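Local coordinates for 6-O-methylguanine DNA methyltransferase (Enterococcus faecalis, PDB 2B6C), which is of unknown function but probably takes part in repair of alkylated DNA, as an AlkD-like helical-repeat protein, at residues Q81-F86 against G115-L120. Sequence-based numbering, arbitrary orientation.
Sequences QNVQRF and GSWVAL
V83 and W117 bring their backbones closest, CA to CA 6.0 Å, where the 3-10 turn 83-85, in the loop between helices 69-81 and 88-94, packs against residues 115-120 of helix 104-120. V83 points at the helix and splits its two methyls. With chi1 at 62°, CG1 sits between the backbone N and the carbonyl carbon, which puts CG2 anti to that N. V83 CG2 lies 3.8 Å from CB of W117 and also touches S116 CB, while V83 CG1 packs 3.6 Å from CD1 of L120. L120 CD1 also meets Q84 CG at 3.8 Å. The W117 indole swings back toward the loop, chi1 -167°, and presents its pyrrole edge to two carbonyls. W117 NE1 donates to F86 O at 2.9 Å, a fairly straight bond (161°) with the acceptor close to the ring plane, although the nitrogen sits above the carbonyl plane. V83 O lies at the same edge, 3.3 Å from W117 CD1. L88 and V91 of helix 88-94 and I128 of helix 125-132 also touch the indole, and H121 stacks on it. The buried indole N-H is thus satisfied by a loop carbonyl, a polar tie beside the small aliphatic patch that joins the 81-86 loop to helix 104-120 in this helical-repeat fold.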
loop_
_atom_site.group_PDB
_atom_site.type_symbol
_atom_site.label_atom_id
_atom_site.label_comp_id
_atom_site.label_asym_id
_atom_site.label_seq_id
_atom_site.Cartn_x
_atom_site.Cartn_y
_atom_site.Cartn_z
ATOM N N GLN B 81 -6.397 5.178 -4.027
ATOM C CA GLN B 81 -6.122 4.479 -2.760
ATOM C C GLN B 81 -6.364 2.970 -2.803
ATOM O O GLN B 81 -5.766 2.229 -2.037
ATOM C CB GLN B 81 -6.959 5.088 -1.619
ATOM C CG GLN B 81 -6.522 6.491 -1.180
ATOM C CD GLN B 81 -5.006 6.726 -1.175
ATOM O OE1 GLN B 81 -4.439 7.284 -2.131
ATOM N NE2 GLN B 81 -4.351 6.325 -0.097
ATOM N N ASN B 82 -7.274 2.532 -3.662
ATOM C CA ASN B 82 -7.649 1.135 -3.767
ATOM C C ASN B 82 -7.132 0.503 -5.061
ATOM O O ASN B 82 -7.646 -0.524 -5.507
ATOM C CB ASN B 82 -9.177 0.998 -3.664
ATOM C CG ASN B 82 -9.691 1.368 -2.281
ATOM O OD1 ASN B 82 -9.727 0.525 -1.381
ATOM N ND2 ASN B 82 -10.079 2.637 -2.097
ATOM N N VAL B 83 -6.099 1.109 -5.643
ATOM C CA VAL B 83 -5.578 0.728 -6.958
ATOM C C VAL B 83 -5.268 -0.790 -7.071
ATOM O O VAL B 83 -5.605 -1.417 -8.078
ATOM C CB VAL B 83 -4.340 1.631 -7.344
ATOM C CG1 VAL B 83 -3.151 1.459 -6.353
ATOM C CG2 VAL B 83 -3.920 1.475 -8.802
ATOM N N GLN B 84 -4.682 -1.360 -6.017
ATOM C CA GLN B 84 -4.356 -2.780 -5.927
ATOM C C GLN B 84 -5.552 -3.728 -5.987
ATOM O O GLN B 84 -5.386 -4.880 -6.381
ATOM C CB GLN B 84 -3.567 -3.067 -4.655
ATOM C CG GLN B 84 -2.217 -2.464 -4.691
ATOM C CD GLN B 84 -1.319 -3.017 -3.615
ATOM O OE1 GLN B 84 -1.356 -2.578 -2.460
ATOM N NE2 GLN B 84 -0.483 -3.975 -3.996
ATOM N N ARG B 85 -6.727 -3.236 -5.599
ATOM C CA ARG B 85 -7.964 -4.012 -5.558
ATOM C C ARG B 85 -8.628 -4.250 -6.922
ATOM O O ARG B 85 -9.499 -5.122 -7.046
ATOM C CB ARG B 85 -8.981 -3.345 -4.611
ATOM C CG ARG B 85 -8.511 -3.271 -3.140
ATOM C CD ARG B 85 -9.628 -2.684 -2.256
ATOM N NE ARG B 85 -10.816 -3.526 -2.335
ATOM C CZ ARG B 85 -12.024 -3.228 -1.876
ATOM N NH1 ARG B 85 -12.266 -2.073 -1.258
ATOM N NH2 ARG B 85 -13.004 -4.101 -2.040
ATOM N N PHE B 86 -8.220 -3.491 -7.948
ATOM C CA PHE B 86 -8.867 -3.628 -9.251
ATOM C C PHE B 86 -8.205 -4.642 -10.173
ATOM O O PHE B 86 -6.993 -4.618 -10.363
ATOM C CB PHE B 86 -8.993 -2.278 -9.956
ATOM C CG PHE B 86 -9.651 -1.245 -9.124
ATOM C CD1 PHE B 86 -11.011 -1.368 -8.799
ATOM C CD2 PHE B 86 -8.932 -0.162 -8.647
ATOM C CE1 PHE B 86 -11.628 -0.434 -8.002
ATOM C CE2 PHE B 86 -9.563 0.802 -7.823
ATOM C CZ PHE B 86 -10.901 0.652 -7.524
ATOM N N GLY B 115 -1.542 5.145 -14.432
ATOM C CA GLY B 115 -0.090 4.974 -14.374
ATOM C C GLY B 115 0.302 4.153 -13.166
ATOM O O GLY B 115 1.222 3.336 -13.244
ATOM N N SER B 116 -0.373 4.380 -12.035
ATOM C CA SER B 116 -0.095 3.589 -10.828
ATOM C C SER B 116 -0.453 2.127 -11.004
ATOM O O SER B 116 0.281 1.268 -10.510
ATOM C CB SER B 116 -0.825 4.102 -9.589
ATOM O OG SER B 116 -0.513 5.463 -9.494
ATOM N N TRP B 117 -1.596 1.872 -11.650
ATOM C CA TRP B 117 -2.076 0.524 -11.876
ATOM C C TRP B 117 -1.128 -0.235 -12.791
ATOM O O TRP B 117 -0.781 -1.396 -12.532
ATOM C CB TRP B 117 -3.505 0.516 -12.419
ATOM C CG TRP B 117 -4.104 -0.872 -12.355
ATOM C CD1 TRP B 117 -4.758 -1.441 -11.301
ATOM C CD2 TRP B 117 -4.050 -1.876 -13.386
ATOM N NE1 TRP B 117 -5.129 -2.725 -11.615
ATOM C CE2 TRP B 117 -4.709 -3.017 -12.890
ATOM C CE3 TRP B 117 -3.509 -1.908 -14.689
ATOM C CZ2 TRP B 117 -4.849 -4.210 -13.650
ATOM C CZ3 TRP B 117 -3.643 -3.096 -15.448
ATOM C CH2 TRP B 117 -4.305 -4.226 -14.917
ATOM N N VAL B 118 -0.723 0.427 -13.868
ATOM C CA VAL B 118 0.279 -0.106 -14.782
ATOM C C VAL B 118 1.644 -0.304 -14.064
ATOM O O VAL B 118 2.266 -1.325 -14.235
ATOM C CB VAL B 118 0.391 0.814 -16.045
ATOM C CG1 VAL B 118 1.676 0.620 -16.745
ATOM C CG2 VAL B 118 -0.780 0.574 -16.995
ATOM N N ALA B 119 2.099 0.656 -13.252
ATOM C CA ALA B 119 3.326 0.427 -12.441
ATOM C C ALA B 119 3.202 -0.873 -11.614
ATOM O O ALA B 119 4.171 -1.628 -11.465
ATOM C CB ALA B 119 3.605 1.604 -11.537
ATOM N N LEU B 120 1.998 -1.142 -11.097
ATOM C CA LEU B 120 1.748 -2.391 -10.364
ATOM C C LEU B 120 1.596 -3.640 -11.247
ATOM O O LEU B 120 1.724 -4.747 -10.756
ATOM C CB LEU B 120 0.515 -2.239 -9.461
ATOM C CG LEU B 120 0.652 -1.176 -8.354
ATOM C CD1 LEU B 120 -0.723 -0.827 -7.768
ATOM C CD2 LEU B 120 1.605 -1.678 -7.259
#